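Local atomic coordinates of vanadium-dependent haloperoxidase (Zobellia galactanivorans, PDB entry 4CIT), a protein that probably acts as a vanadium-dependent iodoperoxidase, using bound vanadate and peroxide to oxidise iodide. Residues E75-T80 and D306-L311; T310-T315 and T380-D385; V113-E118 and Q158-I163; H291-A296 and V319-A324; P69-Y74 and G89-L94. One frame throughout, in Å; residues are numbered along the deposited sequence.

Contact 1: E75-T80 and D306-L311. With NA (sodium ion), chain G.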
# COMPACT_ATOMS: atom_id res chain seq x y z
N GLU A 75 12.71 -11.27 -7.51
CA GLU A 75 14.05 -11.88 -7.50
C GLU A 75 14.24 -13.04 -8.50
O GLU A 75 15.33 -13.25 -9.07
CB GLU A 75 14.51 -12.29 -6.10
CG GLU A 75 14.74 -11.12 -5.17
CD GLU A 75 15.91 -10.22 -5.69
OE1 GLU A 75 17.12 -10.65 -5.77
OE2 GLU A 75 15.61 -9.16 -6.21
N ILE A 76 13.26 -13.84 -8.63
CA ILE A 76 13.26 -14.95 -9.66
C ILE A 76 13.44 -14.43 -11.06
O ILE A 76 14.33 -14.88 -11.84
CB ILE A 76 12.08 -15.88 -9.48
CG1 ILE A 76 12.23 -16.70 -8.20
CG2 ILE A 76 12.02 -16.83 -10.72
CD1 ILE A 76 10.93 -17.40 -7.79
N VAL A 77 12.66 -13.41 -11.39
CA VAL A 77 12.84 -12.70 -12.63
C VAL A 77 14.20 -12.10 -12.82
O VAL A 77 14.84 -12.35 -13.87
CB VAL A 77 11.76 -11.64 -12.82
CG1 VAL A 77 12.03 -10.79 -14.04
CG2 VAL A 77 10.45 -12.31 -12.95
N ALA A 78 14.74 -11.39 -11.84
CA ALA A 78 16.06 -10.77 -11.90
C ALA A 78 17.22 -11.82 -12.08
O ALA A 78 18.20 -11.58 -12.78
CB ALA A 78 16.33 -9.96 -10.69
N ALA A 79 17.02 -12.96 -11.51
CA ALA A 79 18.07 -13.95 -11.55
C ALA A 79 18.18 -14.55 -12.97
O ALA A 79 19.20 -15.21 -13.32
CB ALA A 79 17.74 -15.04 -10.57
N THR A 80 17.11 -14.44 -13.73
CA THR A 80 16.96 -15.12 -14.97
C THR A 80 16.70 -14.22 -16.15
O THR A 80 16.48 -14.71 -17.21
CB THR A 80 15.83 -16.15 -14.89
OG1 THR A 80 14.55 -15.57 -14.55
CG2 THR A 80 16.19 -17.21 -13.86
N ASP A 306 4.55 -6.87 -20.13
CA ASP A 306 4.80 -8.30 -20.02
C ASP A 306 5.00 -8.73 -18.52
O ASP A 306 4.92 -7.92 -17.60
CB ASP A 306 5.90 -8.77 -20.98
CG ASP A 306 7.27 -8.30 -20.60
OD1 ASP A 306 7.50 -7.80 -19.47
OD2 ASP A 306 8.21 -8.42 -21.47
N PHE A 307 5.20 -10.01 -18.27
CA PHE A 307 5.30 -10.51 -16.91
C PHE A 307 6.36 -9.77 -16.13
O PHE A 307 6.14 -9.36 -14.96
CB PHE A 307 5.61 -12.00 -16.93
CG PHE A 307 5.53 -12.62 -15.56
CD1 PHE A 307 6.67 -12.70 -14.71
CD2 PHE A 307 4.33 -13.18 -15.09
CE1 PHE A 307 6.60 -13.31 -13.48
CE2 PHE A 307 4.28 -13.82 -13.87
CZ PHE A 307 5.37 -13.80 -13.02
N ALA A 308 7.58 -9.69 -16.67
CA ALA A 308 8.69 -9.05 -15.99
C ALA A 308 8.50 -7.56 -15.74
O ALA A 308 8.81 -7.11 -14.64
CB ALA A 308 10.02 -9.29 -16.69
N LYS A 309 7.96 -6.83 -16.71
CA LYS A 309 7.73 -5.39 -16.57
C LYS A 309 6.61 -5.16 -15.53
O LYS A 309 6.72 -4.29 -14.69
CB LYS A 309 7.34 -4.78 -17.88
CG LYS A 309 6.92 -3.33 -17.87
CD LYS A 309 7.98 -2.43 -17.39
CE LYS A 309 7.54 -0.95 -17.63
NZ LYS A 309 7.41 -0.56 -19.08
N THR A 310 5.62 -5.98 -15.59
CA THR A 310 4.51 -5.92 -14.57
C THR A 310 5.07 -6.10 -13.17
O THR A 310 4.75 -5.35 -12.24
CB THR A 310 3.42 -6.95 -14.85
OG1 THR A 310 2.84 -6.66 -16.09
CG2 THR A 310 2.29 -6.94 -13.78
N LEU A 311 5.86 -7.16 -12.95
CA LEU A 311 6.49 -7.40 -11.65
C LEU A 311 7.40 -6.38 -11.16
O LEU A 311 7.38 -5.99 -10.01
CB LEU A 311 7.13 -8.76 -11.67
CG LEU A 311 7.45 -9.46 -10.42
CD1 LEU A 311 6.34 -9.38 -9.36
CD2 LEU A 311 7.80 -10.91 -10.82
NA NA G . 19.12 -10.01 -14.05
O HOH W 1 20.81 -9.82 -11.72
O HOH W 2 20.47 -11.62 -15.08
O HOH W 3 20.69 -8.47 -14.99
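Val-77 carries its whole side of this contact with its two methyl groups. CG1 meets Ala-308 CB at 3.6 Å, while CG2 meets two larger partners, 3.7 Å from Leu-311 CD2 and 4.0 Å from Phe-307 CE1. The Phe-307 ring offers its edge, since CG2 sits near the ring plane and not over a face. The fork of the valine explains this division: CG1 stands trans to the main-chain N (chi1 173°), which turns CG2 to the side of that N, where it meets the aromatic edge and the leucine methyl. The backbones come nearest at the small residue, the CA atoms of Val-77 and Ala-308 being 6.5 Å apart, and the two short helix axes are inclined at 129°.

A second shell fixes the start of helix 307-335. Asp-306 is its N-cap: OD1 accepts from Lys-309 N at 3.0 Å, nearly straight at 166°. Asp-306 O accepts from both Thr-310 N and Thr-310 OG1, the latter 2.9 Å from Asp-306 O and above the carbonyl plane. Phe-307 also packs on Ala-112 and Val-113, so the ring ties in helix 108-123.

On the other helix, Glu-75 holds Ser-86 and Leu-87 of the following loop, and the neighbour of Val-77 turns to a metal. Ala-78 O binds the sodium ion at 2.2 Å, together with the carbonyls of Asn-81 and Tyr-84 and three waters. The arrangement is an apolar helix-helix packing beside a sodium site built from backbone carbonyls and water.

Contact 2: T310-T315 and T380-D385; sequences TLFAYT and TEVFGD
Two helices of the PAP2-type region, 307-335 and 367-383, meet where Phe-312 and Ala-313 pack on Val-382 and Phe-383 in the last turn of the second. Ala-313 is the point of closest backbone approach, its CA 6.6 Å from that of Val-382. Its CB touches two groups at once: Val-382 CG1 at 3.8 Å and Phe-383 CZ also at 3.8 Å. Beside it Phe-312 runs past Val-382 in the opposite sense, its CE2 reaching CG2 at 4.0 Å. With its CG swung away from its own N (chi1 166°), the Phe-312 ring extends across to the valine although its CB does not point there.

Within the second helix, Val-382 CG1 also lies over the centre of the Phe-383 ring, 3.6 Å above its plane, so one methyl serves both the neighbouring ring and the opposite helix. Gly-384 then ends the helix with a positive phi, a backbone on which a CB would be jammed against the preceding carbonyl O. Further out, Phe-312 meets the ring of Tyr-84, and Phe-383 lies on Ala-299 of helix 288-302.

Every atom that meets across the two segments is carbon. The attraction is therefore dispersive and hydrophobic, with directionality left to shape: a single alanine methyl fits beside a valine branch and a phenyl ring, while the exposed Glu-381 makes its salt bridge, to Lys-316, outside the apolar contact.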
# COMPACT_ATOMS: atom_id res chain seq x y z
N THR A 310 5.62 -5.98 -15.59
CA THR A 310 4.51 -5.92 -14.57
C THR A 310 5.07 -6.10 -13.17
O THR A 310 4.75 -5.35 -12.24
CB THR A 310 3.42 -6.95 -14.85
OG1 THR A 310 2.84 -6.66 -16.09
CG2 THR A 310 2.29 -6.94 -13.78
N LEU A 311 5.86 -7.16 -12.95
CA LEU A 311 6.49 -7.40 -11.65
C LEU A 311 7.40 -6.38 -11.16
O LEU A 311 7.38 -5.99 -10.01
CB LEU A 311 7.13 -8.76 -11.67
CG LEU A 311 7.45 -9.46 -10.42
CD1 LEU A 311 6.34 -9.38 -9.36
CD2 LEU A 311 7.80 -10.91 -10.82
N PHE A 312 8.24 -5.84 -12.05
CA PHE A 312 9.02 -4.68 -11.78
C PHE A 312 8.18 -3.54 -11.24
O PHE A 312 8.52 -2.97 -10.20
CB PHE A 312 9.69 -4.31 -13.08
CG PHE A 312 10.30 -2.96 -13.14
CD1 PHE A 312 11.50 -2.70 -12.59
CD2 PHE A 312 9.69 -1.97 -13.89
CE1 PHE A 312 12.08 -1.43 -12.69
CE2 PHE A 312 10.29 -0.75 -14.07
CZ PHE A 312 11.45 -0.44 -13.43
N ALA A 313 7.13 -3.21 -11.90
CA ALA A 313 6.34 -2.13 -11.48
C ALA A 313 5.67 -2.36 -10.08
O ALA A 313 5.67 -1.47 -9.16
CB ALA A 313 5.30 -1.80 -12.50
N TYR A 314 5.09 -3.56 -9.93
CA TYR A 314 4.44 -3.87 -8.67
C TYR A 314 5.43 -3.91 -7.50
O TYR A 314 5.12 -3.53 -6.38
CB TYR A 314 3.69 -5.21 -8.70
CG TYR A 314 2.60 -5.34 -9.67
CD1 TYR A 314 2.14 -4.29 -10.40
CD2 TYR A 314 1.96 -6.54 -9.82
CE1 TYR A 314 1.06 -4.45 -11.29
CE2 TYR A 314 0.87 -6.72 -10.67
CZ TYR A 314 0.46 -5.65 -11.44
OH TYR A 314 -0.54 -5.81 -12.39
N THR A 315 6.65 -4.38 -7.76
CA THR A 315 7.64 -4.44 -6.74
C THR A 315 8.15 -3.13 -6.33
O THR A 315 8.21 -2.82 -5.10
CB THR A 315 8.78 -5.38 -7.19
OG1 THR A 315 8.18 -6.67 -7.50
CG2 THR A 315 9.74 -5.59 -6.05
N THR A 380 4.63 7.21 -11.75
CA THR A 380 5.05 8.23 -12.74
C THR A 380 6.43 7.88 -13.33
O THR A 380 6.66 8.01 -14.52
CB THR A 380 5.02 9.59 -12.14
OG1 THR A 380 3.68 9.82 -11.65
CG2 THR A 380 5.45 10.68 -13.19
N GLU A 381 7.33 7.42 -12.51
CA GLU A 381 8.65 7.05 -12.95
C GLU A 381 8.59 5.82 -13.85
O GLU A 381 9.27 5.79 -14.88
CB GLU A 381 9.59 6.75 -11.82
CG GLU A 381 11.07 6.49 -12.24
CD GLU A 381 11.41 5.06 -12.71
OE1 GLU A 381 10.99 4.06 -12.07
OE2 GLU A 381 12.13 4.94 -13.78
N VAL A 382 7.76 4.85 -13.52
CA VAL A 382 7.67 3.62 -14.36
C VAL A 382 6.91 3.78 -15.64
O VAL A 382 7.42 3.33 -16.73
CB VAL A 382 7.09 2.43 -13.52
CG1 VAL A 382 6.73 1.20 -14.35
CG2 VAL A 382 7.99 2.13 -12.40
N PHE A 383 5.73 4.42 -15.60
CA PHE A 383 4.78 4.46 -16.69
C PHE A 383 4.63 5.84 -17.35
O PHE A 383 4.06 5.95 -18.43
CB PHE A 383 3.42 4.01 -16.24
CG PHE A 383 3.34 2.58 -15.84
CD1 PHE A 383 3.48 1.59 -16.80
CD2 PHE A 383 3.11 2.23 -14.53
CE1 PHE A 383 3.33 0.23 -16.46
CE2 PHE A 383 3.06 0.86 -14.17
CZ PHE A 383 3.12 -0.10 -15.16
N GLY A 384 5.17 6.85 -16.70
CA GLY A 384 5.27 8.21 -17.28
C GLY A 384 4.23 9.15 -16.64
O GLY A 384 3.33 8.71 -15.89
N ASP A 385 4.46 10.45 -16.86
CA ASP A 385 3.53 11.53 -16.47
C ASP A 385 2.49 11.62 -17.47
O ASP A 385 2.61 11.07 -18.55
CB ASP A 385 4.27 12.89 -16.26
CG ASP A 385 3.44 13.92 -15.39
OD1 ASP A 385 2.43 13.56 -14.72
OD2 ASP A 385 3.86 15.11 -15.41

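Contact 3: V113-E118 and Q158-I163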
# COMPACT_ATOMS: atom_id res chain seq x y z
N VAL A 113 5.28 -17.08 -9.71
CA VAL A 113 3.88 -17.14 -9.22
C VAL A 113 3.76 -18.05 -8.00
O VAL A 113 3.09 -17.72 -7.03
CB VAL A 113 2.82 -17.47 -10.29
CG1 VAL A 113 1.46 -17.46 -9.64
CG2 VAL A 113 2.97 -16.41 -11.42
N VAL A 114 4.46 -19.15 -8.01
CA VAL A 114 4.43 -20.10 -6.89
C VAL A 114 4.98 -19.43 -5.66
O VAL A 114 4.40 -19.50 -4.58
CB VAL A 114 5.29 -21.37 -7.24
CG1 VAL A 114 5.69 -22.15 -6.01
CG2 VAL A 114 4.52 -22.36 -8.12
N ALA A 115 6.13 -18.76 -5.81
CA ALA A 115 6.73 -17.99 -4.66
C ALA A 115 5.75 -16.92 -4.10
O ALA A 115 5.58 -16.79 -2.85
CB ALA A 115 8.05 -17.39 -5.08
N HIS A 116 5.14 -16.17 -5.01
CA HIS A 116 4.21 -15.08 -4.65
C HIS A 116 3.03 -15.67 -3.82
O HIS A 116 2.68 -15.17 -2.75
CB HIS A 116 3.72 -14.37 -5.88
CG HIS A 116 2.96 -13.14 -5.59
ND1 HIS A 116 1.67 -13.17 -5.13
CD2 HIS A 116 3.33 -11.83 -5.64
CE1 HIS A 116 1.28 -11.92 -4.86
NE2 HIS A 116 2.27 -11.10 -5.20
N MET A 117 2.42 -16.77 -4.33
CA MET A 117 1.30 -17.35 -3.63
C MET A 117 1.70 -17.91 -2.30
O MET A 117 0.98 -17.78 -1.32
CB MET A 117 0.61 -18.42 -4.49
CG MET A 117 -0.01 -17.89 -5.73
SD MET A 117 -1.09 -19.04 -6.72
CE MET A 117 0.18 -20.21 -7.22
N GLU A 118 2.84 -18.59 -2.24
CA GLU A 118 3.24 -19.21 -0.98
C GLU A 118 3.49 -18.14 0.11
O GLU A 118 3.01 -18.25 1.23
CB GLU A 118 4.60 -19.97 -1.18
CG GLU A 118 5.32 -20.42 0.08
CD GLU A 118 4.57 -21.37 0.98
OE1 GLU A 118 3.57 -21.96 0.57
OE2 GLU A 118 4.87 -21.39 2.20
N GLN A 158 11.71 -22.98 -2.92
CA GLN A 158 13.02 -22.73 -2.36
C GLN A 158 13.28 -21.26 -2.20
O GLN A 158 13.81 -20.81 -1.18
CB GLN A 158 14.12 -23.40 -3.22
CG GLN A 158 15.46 -23.30 -2.67
CD GLN A 158 16.51 -23.82 -3.68
OE1 GLN A 158 16.25 -23.96 -4.87
NE2 GLN A 158 17.69 -24.04 -3.18
N VAL A 159 12.94 -20.50 -3.21
CA VAL A 159 13.09 -19.01 -3.13
C VAL A 159 12.17 -18.46 -2.00
O VAL A 159 12.58 -17.58 -1.26
CB VAL A 159 12.87 -18.35 -4.47
CG1 VAL A 159 12.87 -16.82 -4.29
CG2 VAL A 159 13.95 -18.81 -5.48
N ALA A 160 10.91 -18.87 -1.93
CA ALA A 160 10.02 -18.42 -0.90
C ALA A 160 10.58 -18.71 0.46
O ALA A 160 10.43 -17.88 1.38
CB ALA A 160 8.63 -19.09 -1.02
N ASP A 161 11.30 -19.85 0.66
CA ASP A 161 11.85 -20.11 1.93
C ASP A 161 12.94 -19.10 2.24
O ASP A 161 13.11 -18.72 3.40
CB ASP A 161 12.44 -21.54 2.11
CG ASP A 161 11.34 -22.65 2.15
OD1 ASP A 161 10.11 -22.39 2.51
OD2 ASP A 161 11.71 -23.78 1.78
N HIS A 162 13.73 -18.73 1.24
CA HIS A 162 14.82 -17.80 1.46
C HIS A 162 14.24 -16.46 1.87
O HIS A 162 14.71 -15.79 2.84
CB HIS A 162 15.78 -17.76 0.27
CG HIS A 162 16.85 -16.70 0.38
ND1 HIS A 162 18.06 -16.96 0.95
CD2 HIS A 162 16.89 -15.41 -0.05
CE1 HIS A 162 18.81 -15.86 0.92
NE2 HIS A 162 18.12 -14.91 0.29
N ILE A 163 13.31 -15.99 1.05
CA ILE A 163 12.71 -14.71 1.30
C ILE A 163 11.94 -14.71 2.64
O ILE A 163 12.04 -13.72 3.43
CB ILE A 163 11.81 -14.30 0.15
CG1 ILE A 163 12.68 -14.22 -1.12
CG2 ILE A 163 11.03 -13.05 0.54
CD1 ILE A 163 13.64 -13.06 -1.20
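The carboxylate of Glu-118 is the one flat group on a side chain that touches across these segments, and neither of its faces meets Ala-160. What rests there is the aliphatic part of the chain: Glu-118 CG lies 3.7 Å from Ala-160 CB, and Glu-118 CB follows at 4.1 Å. The torsions separate the two ends. CG extends from the main chain opposite its N (chi1 167°), which lays it along the alanine, and a bend at chi2 (60°) then turns the carboxylate off toward basic partners. OE2 forms a salt bridge with Arg-122 NE and OE1 one with Lys-121 NZ.

Arg-122 also reaches Asp-161 OD1 through NH2. Glu-118 OE2 and Asp-161 OD1 are 5.3 Å apart, a spacing of like charges that the shared guanidinium probably makes tolerable. Arg-122 thereby links the two helices by charge where the packing itself is apolar.

The backbone evidence for close packing is the Ala-115 and Ala-160 pair. Their CA atoms are 5.0 Å apart, their CB atoms 4.4 Å, and Ala-115 O stands 4.2 Å from Ala-160 CB, a closeness that the small alanine side chains permit. Ile-76 of helix 59-80 closes one side, touching both Ala-115 and Val-159. His-116, on another side of its helix, packs on Pro-69 and Asn-70 and bonds through ND1 to Ser-44 OG. The whole is a close alanine-on-alanine contact between helices 108-123 and 146-167 within a mainly helical fold.

Contact 4: H291-A296 and V319-A324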
# COMPACT_ATOMS: atom_id res chain seq x y z
N HIS A 291 -5.57 0.06 -2.90
CA HIS A 291 -6.12 0.82 -3.99
C HIS A 291 -5.00 1.18 -4.99
O HIS A 291 -5.21 1.05 -6.22
CB HIS A 291 -6.76 2.05 -3.41
CG HIS A 291 -7.56 2.87 -4.38
ND1 HIS A 291 -8.58 3.69 -3.95
CD2 HIS A 291 -7.53 2.98 -5.72
CE1 HIS A 291 -9.18 4.23 -5.00
NE2 HIS A 291 -8.49 3.90 -6.08
N TRP A 292 -3.84 1.57 -4.48
CA TRP A 292 -2.72 1.90 -5.36
C TRP A 292 -2.13 0.69 -6.07
O TRP A 292 -1.66 0.81 -7.16
CB TRP A 292 -1.67 2.77 -4.64
CG TRP A 292 -2.14 4.20 -4.57
CD1 TRP A 292 -2.82 4.79 -3.52
CD2 TRP A 292 -2.04 5.18 -5.59
NE1 TRP A 292 -3.12 6.11 -3.83
CE2 TRP A 292 -2.68 6.34 -5.12
CE3 TRP A 292 -1.52 5.18 -6.88
CZ2 TRP A 292 -2.74 7.51 -5.89
CZ3 TRP A 292 -1.53 6.34 -7.62
CH2 TRP A 292 -2.18 7.49 -7.13
N MET A 293 -2.17 -0.47 -5.44
CA MET A 293 -1.86 -1.70 -6.09
C MET A 293 -2.80 -1.96 -7.26
O MET A 293 -2.39 -2.39 -8.33
CB MET A 293 -1.79 -2.91 -5.14
CG MET A 293 -0.67 -2.84 -4.18
SD MET A 293 1.00 -2.93 -4.91
CE MET A 293 0.89 -4.52 -5.61
N GLY A 294 -4.08 -1.62 -7.09
CA GLY A 294 -5.02 -1.70 -8.10
C GLY A 294 -4.76 -0.74 -9.27
O GLY A 294 -4.90 -1.14 -10.47
N ILE A 295 -4.33 0.50 -8.96
CA ILE A 295 -3.94 1.45 -10.00
C ILE A 295 -2.68 0.99 -10.72
O ILE A 295 -2.65 1.12 -11.98
CB ILE A 295 -3.75 2.86 -9.40
CG1 ILE A 295 -5.10 3.32 -8.84
CG2 ILE A 295 -3.12 3.85 -10.36
CD1 ILE A 295 -5.09 4.58 -8.08
N ALA A 296 -1.76 0.37 -10.00
CA ALA A 296 -0.58 -0.19 -10.68
C ALA A 296 -0.96 -1.26 -11.69
O ALA A 296 -0.42 -1.32 -12.78
CB ALA A 296 0.36 -0.73 -9.69
N VAL A 319 7.20 -1.89 -2.48
CA VAL A 319 8.28 -1.53 -1.58
C VAL A 319 8.24 -0.06 -1.12
O VAL A 319 8.31 0.25 0.07
CB VAL A 319 9.63 -1.89 -2.20
CG1 VAL A 319 10.74 -1.30 -1.40
CG2 VAL A 319 9.74 -3.42 -2.29
N ALA A 320 8.00 0.84 -2.06
CA ALA A 320 7.83 2.23 -1.70
C ALA A 320 6.65 2.42 -0.73
O ALA A 320 6.82 3.22 0.23
CB ALA A 320 7.70 3.09 -2.93
N MET A 321 5.48 1.83 -0.99
CA MET A 321 4.36 2.03 -0.12
C MET A 321 4.61 1.50 1.30
O MET A 321 4.07 2.06 2.27
CB MET A 321 3.11 1.44 -0.71
CG MET A 321 2.58 2.25 -1.88
SD MET A 321 0.94 1.66 -2.46
CE MET A 321 1.33 0.35 -3.47
N ALA A 322 5.31 0.38 1.41
CA ALA A 322 5.54 -0.24 2.73
C ALA A 322 6.44 0.76 3.48
O ALA A 322 6.13 1.08 4.68
CB ALA A 322 6.22 -1.57 2.60
N ASP A 323 7.45 1.35 2.82
CA ASP A 323 8.29 2.36 3.50
C ASP A 323 7.51 3.67 3.82
O ASP A 323 7.69 4.28 4.88
CB ASP A 323 9.63 2.60 2.76
CG ASP A 323 10.69 1.45 3.06
OD1 ASP A 323 10.31 0.37 3.73
OD2 ASP A 323 11.86 1.69 2.65
N ALA A 324 6.58 4.00 2.95
CA ALA A 324 5.71 5.17 3.18
C ALA A 324 4.84 5.01 4.45
O ALA A 324 4.69 5.95 5.29
CB ALA A 324 4.88 5.44 1.97
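Two residues beyond Met-321, whose thioether lies against Trp-292 and Met-293, Asp-323 OD2 is gripped by the backbone N atoms of Val-213 and Leu-214, while OD1 takes that of Phe-212. These bonds tie helix 307-335 to a loop and hold the buried carboxylate. The contact proper is made on another side of the helix by Met-321 alone.

Its chain runs out straight at chi2 (-172°) and turns at chi3, setting the sulfur against Trp-292 CB and the methyl chiefly against Met-293, though Met-321 CE also lies 4.0 Å from Trp-292 CB. SD lies 3.6 Å from Trp-292 CB, and CE lies 3.6 Å from Met-293 SD and 3.8 Å from Met-293 CG. The two methionines cross obliquely, Met-293 being bent at both chi2 and chi3 so that its sulfur comes round to the Met-321 methyl. Met-321 SD is also 5.5 Å from the centroid of the five-membered ring of Trp-292, 60° off the normal: a Met-aromatic contact of oblique geometry.

The indole itself leads away from Met-321. NE1 bonds to Ser-372 OG, and the ring packs on Ala-375 and Leu-379 of the same helix, 367-383, while Ile-295 CD1 covers part of one face, 3.8 Å above the plane. Backbones stay well separated, the CA atoms of Trp-292 and Met-321 being 8.8 Å apart. Sulfur and aliphatic carbon therefore span the distance between the backbones with polarisable, weakly directional contacts, whereas the indole N-H and the carboxylate are satisfied by polar partners elsewhere.

Contact 5: P69-Y74 and G89-L94; sequences PNVAAY and GQLNGL
Leu-91 and Leu-94 begin and end a type II beta turn that faces Val-71 on helix 59-80. Leu-94 N closes the turn on Leu-91 O at 3.2 Å, and Gly-89 N reaches Leu-94 O at 3.0 Å, a second backbone bond that draws the loop together. Gly-93 supplies the positive phi (84°) that a type II turn needs at its third position.

The turn sets both leucines toward the same valine, and each meets it tip to tip. Leu-91 CD1 stands 3.9 Å from Val-71 CG2 and 4.1 Å from CG1, so it covers the fork of the valine, while Leu-94 CD2 is 4.2 Å from CG1 alone. The two leucines differ at the first torsion. Leu-94 turns its CG to the far side from its N (chi1 178°), whereas Leu-91 CG lies beside its own N (chi1 -56°); from different backbone positions the two rotamers converge on one side chain. The reach is long, as the 9.7 Å between the CA atoms of Val-71 and Leu-91 attests, and the meeting is confined to methyl carbons.

Outside the leucines, Asn-92 fixes the loop: its O accepts from Trp-166 NE1, and its ND2 donates to the carbonyls of Pro-211 and Leu-214. All three contact side chains also pack on Trp-166 of helix 146-167. Val-71 touches Val-319 of helix 307-335, and the next residue, Ala-72, packs on Leu-119 and Ile-163, so the turn lies over a helix flanked by helices 108-123, 146-167 and 307-335.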
# COMPACT_ATOMS: atom_id res chain seq x y z
N PRO A 69 5.83 -10.79 -1.03
CA PRO A 69 5.62 -11.73 -2.11
C PRO A 69 6.06 -11.18 -3.48
O PRO A 69 6.60 -11.92 -4.31
CB PRO A 69 4.14 -11.98 -2.06
CG PRO A 69 3.75 -11.71 -0.61
CD PRO A 69 4.53 -10.46 -0.36
N ASN A 70 5.87 -9.89 -3.74
CA ASN A 70 6.42 -9.32 -4.94
C ASN A 70 7.91 -9.37 -4.99
O ASN A 70 8.49 -9.68 -6.06
CB ASN A 70 5.91 -7.88 -5.14
CG ASN A 70 4.46 -7.85 -5.50
OD1 ASN A 70 3.95 -8.74 -6.26
ND2 ASN A 70 3.80 -6.74 -5.14
N VAL A 71 8.62 -9.09 -3.88
CA VAL A 71 10.07 -9.15 -3.89
C VAL A 71 10.52 -10.54 -4.26
O VAL A 71 11.50 -10.69 -5.04
CB VAL A 71 10.69 -8.66 -2.52
CG1 VAL A 71 12.16 -8.93 -2.38
CG2 VAL A 71 10.42 -7.18 -2.35
N ALA A 72 9.90 -11.57 -3.64
CA ALA A 72 10.26 -12.95 -4.00
C ALA A 72 10.13 -13.29 -5.50
O ALA A 72 11.07 -13.82 -6.13
CB ALA A 72 9.47 -13.97 -3.14
N ALA A 73 8.99 -12.94 -6.08
CA ALA A 73 8.81 -13.13 -7.51
C ALA A 73 9.75 -12.34 -8.35
O ALA A 73 10.35 -12.86 -9.33
CB ALA A 73 7.41 -12.75 -7.85
N TYR A 74 9.96 -11.07 -7.99
CA TYR A 74 10.89 -10.22 -8.71
C TYR A 74 12.28 -10.76 -8.67
O TYR A 74 12.99 -10.82 -9.70
CB TYR A 74 10.89 -8.76 -8.12
CG TYR A 74 11.92 -7.91 -8.85
CD1 TYR A 74 11.63 -7.38 -10.08
CD2 TYR A 74 13.22 -7.75 -8.31
CE1 TYR A 74 12.59 -6.76 -10.84
CE2 TYR A 74 14.20 -7.08 -9.04
CZ TYR A 74 13.82 -6.49 -10.25
OH TYR A 74 14.76 -5.80 -10.99
N GLY A 89 21.28 -6.78 -1.78
CA GLY A 89 22.22 -5.79 -1.61
C GLY A 89 21.63 -4.38 -1.67
O GLY A 89 22.34 -3.38 -1.39
N GLN A 90 20.38 -4.28 -2.11
CA GLN A 90 19.70 -2.97 -2.27
C GLN A 90 18.60 -2.76 -1.19
O GLN A 90 18.39 -1.62 -0.73
CB GLN A 90 19.09 -2.85 -3.65
CG GLN A 90 20.05 -3.08 -4.83
CD GLN A 90 19.48 -2.53 -6.13
OE1 GLN A 90 19.18 -3.24 -7.15
NE2 GLN A 90 19.37 -1.26 -6.14
N LEU A 91 17.91 -3.80 -0.81
CA LEU A 91 16.93 -3.73 0.26
C LEU A 91 17.60 -4.14 1.56
O LEU A 91 18.45 -5.09 1.56
CB LEU A 91 15.72 -4.63 -0.01
CG LEU A 91 14.93 -4.45 -1.28
CD1 LEU A 91 13.68 -5.27 -1.41
CD2 LEU A 91 14.60 -3.02 -1.42
N ASN A 92 17.20 -3.54 2.70
CA ASN A 92 17.87 -3.84 3.97
C ASN A 92 17.86 -5.29 4.40
O ASN A 92 16.82 -5.85 4.56
CB ASN A 92 17.20 -2.96 5.07
CG ASN A 92 17.45 -1.42 4.82
OD1 ASN A 92 18.52 -1.02 4.30
ND2 ASN A 92 16.52 -0.59 5.23
N GLY A 93 19.04 -5.89 4.54
CA GLY A 93 19.18 -7.29 4.99
C GLY A 93 19.04 -8.39 3.88
O GLY A 93 19.13 -9.53 4.21
N LEU A 94 18.69 -8.05 2.68
CA LEU A 94 18.36 -9.03 1.67
C LEU A 94 19.63 -9.47 0.95
O LEU A 94 20.39 -8.66 0.40
CB LEU A 94 17.45 -8.43 0.65
CG LEU A 94 17.06 -9.40 -0.49
CD1 LEU A 94 16.38 -10.63 0.03
CD2 LEU A 94 16.22 -8.65 -1.52

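Helix 307-335 serves contacts 1, 2 and 4, meeting a different helix in each, and helix 59-80 serves contacts 1 and 5. Contact 4 is the most central, its centre about 4 Å from the centre of the chain, and is wholly buried; contacts 1 and 3, each about 20 Å out, and contact 5, about 16 Å out, are buried as well, while contact 2 is only partly so. Chemistry varies with place: long thioethers span the widely spaced central helices, alanines allow close approach in contact 3, and contact 5 joins a helix to a loop. Leu-311 links contacts 1 and 5 by packing on Ala-73.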